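Local coordinates for protein serpin B3 (Homo sapiens, PDB 4ZK3) that probably inhibits proteases as a member of the serpin family and is linked to the psoriasis-associated Pso p27, which forms large aggregates, at residues V41-I53 against G303-M317. Numbering follows the deposited sequence.
Sequences VLLGAKDNTAQQI and GMVDIFNGDADLSGM
Gln-52 of helix 47-57 accepts, through OE1, from the backbone N-H groups of both Val-305 and Asp-306, and so illustrates how one side-chain amide can hold a turn of distant chain. Its chain runs extended beyond CG (chi2 175°), which delivers OE1 to the start of the 3-10 turn 306-308. There OE1 accepts from Asp-306 N at 2.9 Å, nearly straight and on a lone pair in the carbonyl plane, and from Val-305 N, which sits well above that plane. A water adds a third bond to OE1 and links it to Thr-49 O and Ile-307 N. Asp-306 answers with its carboxylate: OD1 takes a weak bond from Gln-52 NE2, while Asn-48 ND2 meets OD2 at 3.1 Å from above the carboxylate plane.

One helical turn back, Thr-49 uses both its polar and apolar branches: OG1 accepts from Asp-313 N at 2.7 Å, and CG2 packs on Ile-307 CD1, which also touches Val-41 CG1. Asp-313 O in turn receives Lys-46 N at 2.9 Å. Asp-313 swings its carboxylate to the far side of CB from its own N (chi1 -173°), against Lys-46 CB; OD1 accepts from Ser-315 N, two residues on, in an Asx turn, and also from Ser-315 OG.

The contact thus joins the connection between helix 296-302 and strand 325-336 to helix 47-57 and the turn before it. Uncharged side-chain acceptors take three backbone N-H groups, neutral amides meet the Asp-306 carboxylate, and no salt bridge links the two segments.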
ATOM      1  N   VAL A  41       3.057   2.918 -15.927  1.00 20.22           N
ATOM      2  CA  VAL A  41       2.112   2.803 -17.063  1.00 23.32           C
ATOM      3  C   VAL A  41       1.813   4.184 -17.706  1.00 26.60           C
ATOM      4  O   VAL A  41       1.888   4.355 -18.916  1.00 24.34           O
ATOM      5  CB  VAL A  41       0.792   2.193 -16.617  1.00 23.47           C
ATOM      6  CG1 VAL A  41      -0.194   2.174 -17.797  1.00 24.95           C
ATOM      7  CG2 VAL A  41       0.968   0.784 -16.018  1.00 23.13           C
ATOM      8  N   LEU A  42       1.542   5.191 -16.874  1.00 27.77           N
ATOM      9  CA  LEU A  42       1.238   6.552 -17.357  1.00 28.64           C
ATOM     10  C   LEU A  42       2.317   7.125 -18.258  1.00 31.22           C
ATOM     11  O   LEU A  42       2.024   7.667 -19.305  1.00 30.15           O
ATOM     12  CB  LEU A  42       1.080   7.488 -16.152  1.00 28.89           C
ATOM     13  CG  LEU A  42       0.667   8.955 -16.373  1.00 30.53           C
ATOM     14  CD1 LEU A  42      -0.474   9.056 -17.362  1.00 31.48           C
ATOM     15  CD2 LEU A  42       0.290   9.599 -15.045  1.00 29.13           C
ATOM     16  N   LEU A  43       3.572   7.024 -17.830  1.00 26.97           N
ATOM     17  CA  LEU A  43       4.708   7.408 -18.648  1.00 28.23           C
ATOM     18  C   LEU A  43       4.656   6.875 -20.088  1.00 27.29           C
ATOM     19  O   LEU A  43       5.239   7.463 -20.986  1.00 28.92           O
ATOM     20  CB  LEU A  43       5.983   6.909 -17.951  1.00 30.53           C
ATOM     21  CG  LEU A  43       7.246   7.721 -17.844  1.00 36.89           C
ATOM     22  CD1 LEU A  43       7.039   9.222 -17.894  1.00 36.69           C
ATOM     23  CD2 LEU A  43       8.004   7.274 -16.578  1.00 36.90           C
ATOM     24  N   GLY A  44       4.007   5.754 -20.352  1.00 26.34           N
ATOM     25  CA  GLY A  44       3.915   5.295 -21.729  1.00 27.87           C
ATOM     26  C   GLY A  44       2.547   5.498 -22.379  1.00 28.71           C
ATOM     27  O   GLY A  44       2.341   5.085 -23.531  1.00 29.82           O
ATOM     28  N   ALA A  45       1.602   6.105 -21.647  1.00 28.55           N
ATOM     29  CA  ALA A  45       0.226   6.289 -22.122  1.00 28.75           C
ATOM     30  C   ALA A  45       0.103   7.626 -22.899  1.00 31.55           C
ATOM     31  O   ALA A  45       0.922   8.530 -22.717  1.00 30.63           O
ATOM     32  CB  ALA A  45      -0.758   6.283 -20.946  1.00 26.80           C
ATOM     33  N   LYS A  46      -0.907   7.727 -23.761  1.00 33.60           N
ATOM     34  CA  LYS A  46      -1.179   8.972 -24.460  1.00 36.62           C
ATOM     35  C   LYS A  46      -2.638   9.360 -24.347  1.00 32.46           C
ATOM     36  O   LYS A  46      -3.507   8.549 -24.014  1.00 29.38           O
ATOM     37  CB  LYS A  46      -0.899   8.859 -25.963  1.00 40.85           C
ATOM     38  CG  LYS A  46       0.485   8.461 -26.388  1.00 42.12           C
ATOM     39  CD  LYS A  46       1.485   9.548 -26.113  1.00 43.54           C
ATOM     40  CE  LYS A  46       2.829   9.145 -26.701  1.00 44.86           C
ATOM     41  NZ  LYS A  46       3.912   9.956 -26.094  1.00 45.54           N
ATOM     42  N   ASP A  47      -2.881  10.620 -24.705  1.00 40.51           N
ATOM     43  CA  ASP A  47      -4.231  11.131 -24.952  1.00 41.94           C
ATOM     44  C   ASP A  47      -5.116  10.767 -23.810  1.00 38.90           C
ATOM     45  O   ASP A  47      -4.795  11.035 -22.638  1.00 37.39           O
ATOM     46  CB  ASP A  47      -4.829  10.585 -26.271  1.00 46.43           C
ATOM     47  CG  ASP A  47      -4.065  11.052 -27.510  1.00 49.84           C
ATOM     48  OD1 ASP A  47      -3.247  11.998 -27.405  1.00 51.66           O
ATOM     49  OD2 ASP A  47      -4.266  10.441 -28.585  1.00 55.07           O
ATOM     50  N   ASN A  48      -6.204  10.097 -24.140  1.00 35.73           N
ATOM     51  CA  ASN A  48      -7.234   9.820 -23.166  1.00 40.02           C
ATOM     52  C   ASN A  48      -6.825   8.738 -22.162  1.00 40.22           C
ATOM     53  O   ASN A  48      -7.241   8.796 -20.986  1.00 37.89           O
ATOM     54  CB  ASN A  48      -8.485   9.366 -23.894  1.00 43.47           C
ATOM     55  CG  ASN A  48      -9.740   9.845 -23.222  1.00 51.86           C
ATOM     56  OD1 ASN A  48      -9.846  11.032 -22.869  1.00 52.56           O
ATOM     57  ND2 ASN A  48     -10.705   8.931 -23.037  1.00 53.55           N
ATOM     58  N   THR A  49      -6.036   7.758 -22.644  1.00 39.19           N
ATOM     59  CA  THR A  49      -5.562   6.628 -21.823  1.00 32.65           C
ATOM     60  C   THR A  49      -4.816   7.290 -20.629  1.00 29.42           C
ATOM     61  O   THR A  49      -5.150   7.050 -19.465  1.00 29.66           O
ATOM     62  CB  THR A  49      -4.690   5.611 -22.624  1.00 34.16           C
ATOM     63  OG1 THR A  49      -5.496   4.855 -23.530  1.00 37.78           O
ATOM     64  CG2 THR A  49      -4.086   4.572 -21.718  1.00 34.92           C
ATOM     65  N   ALA A  50      -3.911   8.219 -20.932  1.00 29.22           N
ATOM     66  CA  ALA A  50      -3.170   8.934 -19.905  1.00 30.85           C
ATOM     67  C   ALA A  50      -4.051   9.782 -19.020  1.00 32.67           C
ATOM     68  O   ALA A  50      -3.847   9.838 -17.779  1.00 29.46           O
ATOM     69  CB  ALA A  50      -2.028   9.778 -20.532  1.00 29.96           C
ATOM     70  N   GLN A  51      -5.038  10.462 -19.620  1.00 34.36           N
ATOM     71  CA  GLN A  51      -5.845  11.363 -18.817  1.00 33.93           C
ATOM     72  C   GLN A  51      -6.693  10.610 -17.770  1.00 28.30           C
ATOM     73  O   GLN A  51      -6.825  11.041 -16.652  1.00 28.33           O
ATOM     74  CB  GLN A  51      -6.721  12.276 -19.701  1.00 44.44           C
ATOM     75  CG  GLN A  51      -7.188  13.543 -18.981  1.00 52.69           C
ATOM     76  CD  GLN A  51      -6.010  14.397 -18.470  1.00 67.49           C
ATOM     77  OE1 GLN A  51      -4.954  14.481 -19.123  1.00 79.43           O
ATOM     78  NE2 GLN A  51      -6.179  15.016 -17.289  1.00 70.36           N
ATOM     79  N   GLN A  52      -7.231   9.460 -18.111  1.00 27.57           N
ATOM     80  CA  GLN A  52      -7.948   8.632 -17.134  1.00 29.21           C
ATOM     81  C   GLN A  52      -7.024   8.143 -15.954  1.00 30.24           C
ATOM     82  O   GLN A  52      -7.441   8.030 -14.794  1.00 26.40           O
ATOM     83  CB  GLN A  52      -8.518   7.423 -17.879  1.00 35.10           C
ATOM     84  CG  GLN A  52      -9.705   7.811 -18.749  1.00 40.02           C
ATOM     85  CD  GLN A  52     -10.241   6.697 -19.609  1.00 42.59           C
ATOM     86  OE1 GLN A  52      -9.764   5.555 -19.593  1.00 41.26           O
ATOM     87  NE2 GLN A  52     -11.256   7.031 -20.396  1.00 43.54           N
ATOM     88  N   ILE A  53      -5.770   7.861 -16.265  1.00 28.08           N
ATOM     89  CA  ILE A  53      -4.846   7.349 -15.238  1.00 28.94           C
ATOM     90  C   ILE A  53      -4.544   8.465 -14.297  1.00 27.19           C
ATOM     91  O   ILE A  53      -4.648   8.289 -13.083  1.00 26.49           O
ATOM     92  CB  ILE A  53      -3.536   6.768 -15.842  1.00 27.45           C
ATOM     93  CG1 ILE A  53      -3.868   5.487 -16.556  1.00 25.89           C
ATOM     94  CG2 ILE A  53      -2.463   6.474 -14.763  1.00 26.20           C
ATOM     95  CD1 ILE A  53      -2.789   5.055 -17.497  1.00 29.21           C
ATOM     96  N   GLY A 303     -12.494   4.805 -13.170  1.00 36.38           N
ATOM     97  CA  GLY A 303     -12.288   5.727 -14.303  1.00 35.93           C
ATOM     98  C   GLY A 303     -11.293   5.264 -15.343  1.00 40.46           C
ATOM     99  O   GLY A 303     -11.210   5.867 -16.432  1.00 39.17           O
ATOM    100  N   MET A 304     -10.509   4.224 -15.022  1.00 38.06           N
ATOM    101  CA  MET A 304      -9.482   3.741 -15.957  1.00 38.94           C
ATOM    102  C   MET A 304     -10.092   2.688 -16.887  1.00 38.07           C
ATOM    103  O   MET A 304     -10.086   1.477 -16.572  1.00 33.99           O
ATOM    104  CB  MET A 304      -8.214   3.219 -15.231  1.00 35.44           C
ATOM    105  CG  MET A 304      -7.194   4.270 -14.855  1.00 33.65           C
ATOM    106  SD  MET A 304      -5.924   3.625 -13.688  1.00 32.48           S
ATOM    107  CE  MET A 304      -5.214   2.297 -14.628  1.00 28.86           C
ATOM    108  N   VAL A 305     -10.610   3.158 -18.040  1.00 37.51           N
ATOM    109  CA  VAL A 305     -11.267   2.259 -19.015  1.00 36.92           C
ATOM    110  C   VAL A 305     -10.482   1.975 -20.283  1.00 31.36           C
ATOM    111  O   VAL A 305     -10.399   0.805 -20.695  1.00 30.75           O
ATOM    112  CB  VAL A 305     -12.722   2.675 -19.423  1.00 43.17           C
ATOM    113  CG1 VAL A 305     -13.744   1.799 -18.691  1.00 49.67           C
ATOM    114  CG2 VAL A 305     -13.010   4.124 -19.133  1.00 41.41           C
ATOM    115  N   ASP A 306      -9.949   3.011 -20.923  1.00 29.18           N
ATOM    116  CA  ASP A 306      -9.281   2.826 -22.247  1.00 31.06           C
ATOM    117  C   ASP A 306      -8.112   1.771 -22.178  1.00 35.09           C
ATOM    118  O   ASP A 306      -7.847   0.995 -23.109  1.00 32.37           O
ATOM    119  CB  ASP A 306      -8.695   4.176 -22.752  1.00 30.44           C
ATOM    120  CG  ASP A 306      -9.787   5.217 -23.233  1.00 33.84           C
ATOM    121  OD1 ASP A 306     -10.975   5.063 -22.863  1.00 31.37           O
ATOM    122  OD2 ASP A 306      -9.389   6.213 -23.933  1.00 28.62           O
ATOM    123  N   ILE A 307      -7.405   1.796 -21.038  1.00 33.05           N
ATOM    124  CA  ILE A 307      -6.207   1.022 -20.785  1.00 31.78           C
ATOM    125  C   ILE A 307      -6.526  -0.451 -20.802  1.00 28.60           C
ATOM    126  O   ILE A 307      -5.648  -1.282 -21.112  1.00 28.88           O
ATOM    127  CB  ILE A 307      -5.588   1.459 -19.420  1.00 34.05           C
ATOM    128  CG1 ILE A 307      -4.241   0.850 -19.187  1.00 35.45           C
ATOM    129  CG2 ILE A 307      -6.469   1.050 -18.253  1.00 36.01           C
ATOM    130  CD1 ILE A 307      -3.146   1.490 -19.965  1.00 39.36           C
ATOM    131  N   PHE A 308      -7.755  -0.818 -20.469  1.00 29.83           N
ATOM    132  CA  PHE A 308      -8.120  -2.269 -20.474  1.00 29.78           C
ATOM    133  C   PHE A 308      -8.855  -2.752 -21.754  1.00 32.23           C
ATOM    134  O   PHE A 308      -9.223  -3.913 -21.850  1.00 30.65           O
ATOM    135  CB  PHE A 308      -8.915  -2.655 -19.220  1.00 31.59           C
ATOM    136  CG  PHE A 308      -8.192  -2.343 -17.913  1.00 34.67           C
ATOM    137  CD1 PHE A 308      -7.007  -2.995 -17.570  1.00 33.64           C
ATOM    138  CD2 PHE A 308      -8.712  -1.413 -17.024  1.00 34.59           C
ATOM    139  CE1 PHE A 308      -6.358  -2.718 -16.381  1.00 32.46           C
ATOM    140  CE2 PHE A 308      -8.066  -1.144 -15.820  1.00 34.14           C
ATOM    141  CZ  PHE A 308      -6.888  -1.789 -15.513  1.00 30.90           C
ATOM    142  N   ASN A 309      -9.023  -1.878 -22.746  1.00 36.60           N
ATOM    143  CA  ASN A 309      -9.720  -2.274 -23.965  1.00 39.98           C
ATOM    144  C   ASN A 309      -9.056  -1.739 -25.199  1.00 42.77           C
ATOM    145  O   ASN A 309      -7.961  -1.124 -25.134  1.00 38.10           O
ATOM    146  CB  ASN A 309     -11.213  -1.862 -23.909  1.00 40.55           C
ATOM    147  CG  ASN A 309     -11.433  -0.358 -24.012  1.00 35.32           C
ATOM    148  OD1 ASN A 309     -10.654   0.389 -24.619  1.00 33.55           O
ATOM    149  ND2 ASN A 309     -12.522   0.098 -23.407  1.00 34.36           N
ATOM    150  N   GLY A 310      -9.773  -1.926 -26.314  1.00 39.30           N
ATOM    151  CA  GLY A 310      -9.283  -1.651 -27.616  1.00 34.96           C
ATOM    152  C   GLY A 310      -8.926  -0.207 -27.856  1.00 38.05           C
ATOM    153  O   GLY A 310      -8.166   0.047 -28.784  1.00 35.91           O
ATOM    154  N   ASP A 311      -9.469   0.722 -27.051  1.00 35.70           N
ATOM    155  CA  ASP A 311      -9.150   2.143 -27.179  1.00 37.99           C
ATOM    156  C   ASP A 311      -7.771   2.485 -26.614  1.00 38.07           C
ATOM    157  O   ASP A 311      -7.303   3.604 -26.796  1.00 33.34           O
ATOM    158  CB  ASP A 311     -10.142   3.030 -26.405  1.00 41.34           C
ATOM    159  CG  ASP A 311     -11.575   2.966 -26.945  1.00 44.34           C
ATOM    160  OD1 ASP A 311     -11.760   2.565 -28.129  1.00 41.08           O
ATOM    161  OD2 ASP A 311     -12.504   3.330 -26.166  1.00 41.49           O
ATOM    162  N   ALA A 312      -7.140   1.556 -25.903  1.00 35.81           N
ATOM    163  CA  ALA A 312      -5.876   1.821 -25.191  1.00 33.39           C
ATOM    164  C   ALA A 312      -4.890   2.549 -26.057  1.00 34.57           C
ATOM    165  O   ALA A 312      -4.663   2.146 -27.204  1.00 38.72           O
ATOM    166  CB  ALA A 312      -5.264   0.477 -24.746  1.00 34.13           C
ATOM    167  N   ASP A 313      -4.276   3.604 -25.554  1.00 31.89           N
ATOM    168  CA  ASP A 313      -3.141   4.172 -26.242  1.00 36.55           C
ATOM    169  C   ASP A 313      -1.913   4.181 -25.287  1.00 35.08           C
ATOM    170  O   ASP A 313      -1.795   5.069 -24.440  1.00 33.10           O
ATOM    171  CB  ASP A 313      -3.442   5.574 -26.776  1.00 36.25           C
ATOM    172  CG  ASP A 313      -2.307   6.130 -27.650  1.00 41.85           C
ATOM    173  OD1 ASP A 313      -1.202   5.525 -27.729  1.00 45.31           O
ATOM    174  OD2 ASP A 313      -2.489   7.204 -28.256  1.00 40.82           O
ATOM    175  N   LEU A 314      -1.018   3.210 -25.519  1.00 34.99           N
ATOM    176  CA  LEU A 314       0.218   2.987 -24.786  1.00 30.67           C
ATOM    177  C   LEU A 314       1.321   3.051 -25.795  1.00 33.94           C
ATOM    178  O   LEU A 314       2.370   2.395 -25.667  1.00 31.01           O
ATOM    179  CB  LEU A 314       0.170   1.588 -24.160  1.00 31.14           C
ATOM    180  CG  LEU A 314      -0.711   1.452 -22.914  1.00 31.44           C
ATOM    181  CD1 LEU A 314      -0.692   0.030 -22.321  1.00 30.70           C
ATOM    182  CD2 LEU A 314      -0.259   2.476 -21.870  1.00 29.28           C
ATOM    183  N   SER A 315       1.109   3.877 -26.813  1.00 30.14           N
ATOM    184  CA  SER A 315       2.047   4.004 -27.917  1.00 31.61           C
ATOM    185  C   SER A 315       3.325   4.666 -27.457  1.00 31.62           C
ATOM    186  O   SER A 315       4.359   4.647 -28.176  1.00 33.71           O
ATOM    187  CB  SER A 315       1.406   4.820 -29.059  1.00 34.11           C
ATOM    188  OG  SER A 315       1.127   6.144 -28.666  1.00 31.53           O
ATOM    189  N   GLY A 316       3.286   5.280 -26.267  1.00 26.21           N
ATOM    190  CA  GLY A 316       4.530   5.801 -25.654  1.00 27.50           C
ATOM    191  C   GLY A 316       5.505   4.706 -25.163  1.00 25.31           C
ATOM    192  O   GLY A 316       6.687   4.971 -24.840  1.00 26.12           O
ATOM    193  N   MET A 317       5.016   3.483 -25.114  1.00 25.06           N
ATOM    194  CA  MET A 317       5.861   2.334 -24.711  1.00 27.61           C
ATOM    195  C   MET A 317       6.628   1.779 -25.899  1.00 31.62           C
ATOM    196  O   MET A 317       7.769   1.332 -25.735  1.00 32.58           O
ATOM    197  CB  MET A 317       5.025   1.230 -24.118  1.00 25.46           C
ATOM    198  CG  MET A 317       4.494   1.558 -22.734  1.00 27.31           C
ATOM    199  SD  MET A 317       3.620   0.178 -21.998  1.00 26.73           S
ATOM    200  CE  MET A 317       3.102   0.795 -20.418  1.00 26.91           C
TER
HETATM  201  O   HOH W   1      -7.112   4.553 -19.315  1.00 32.64           O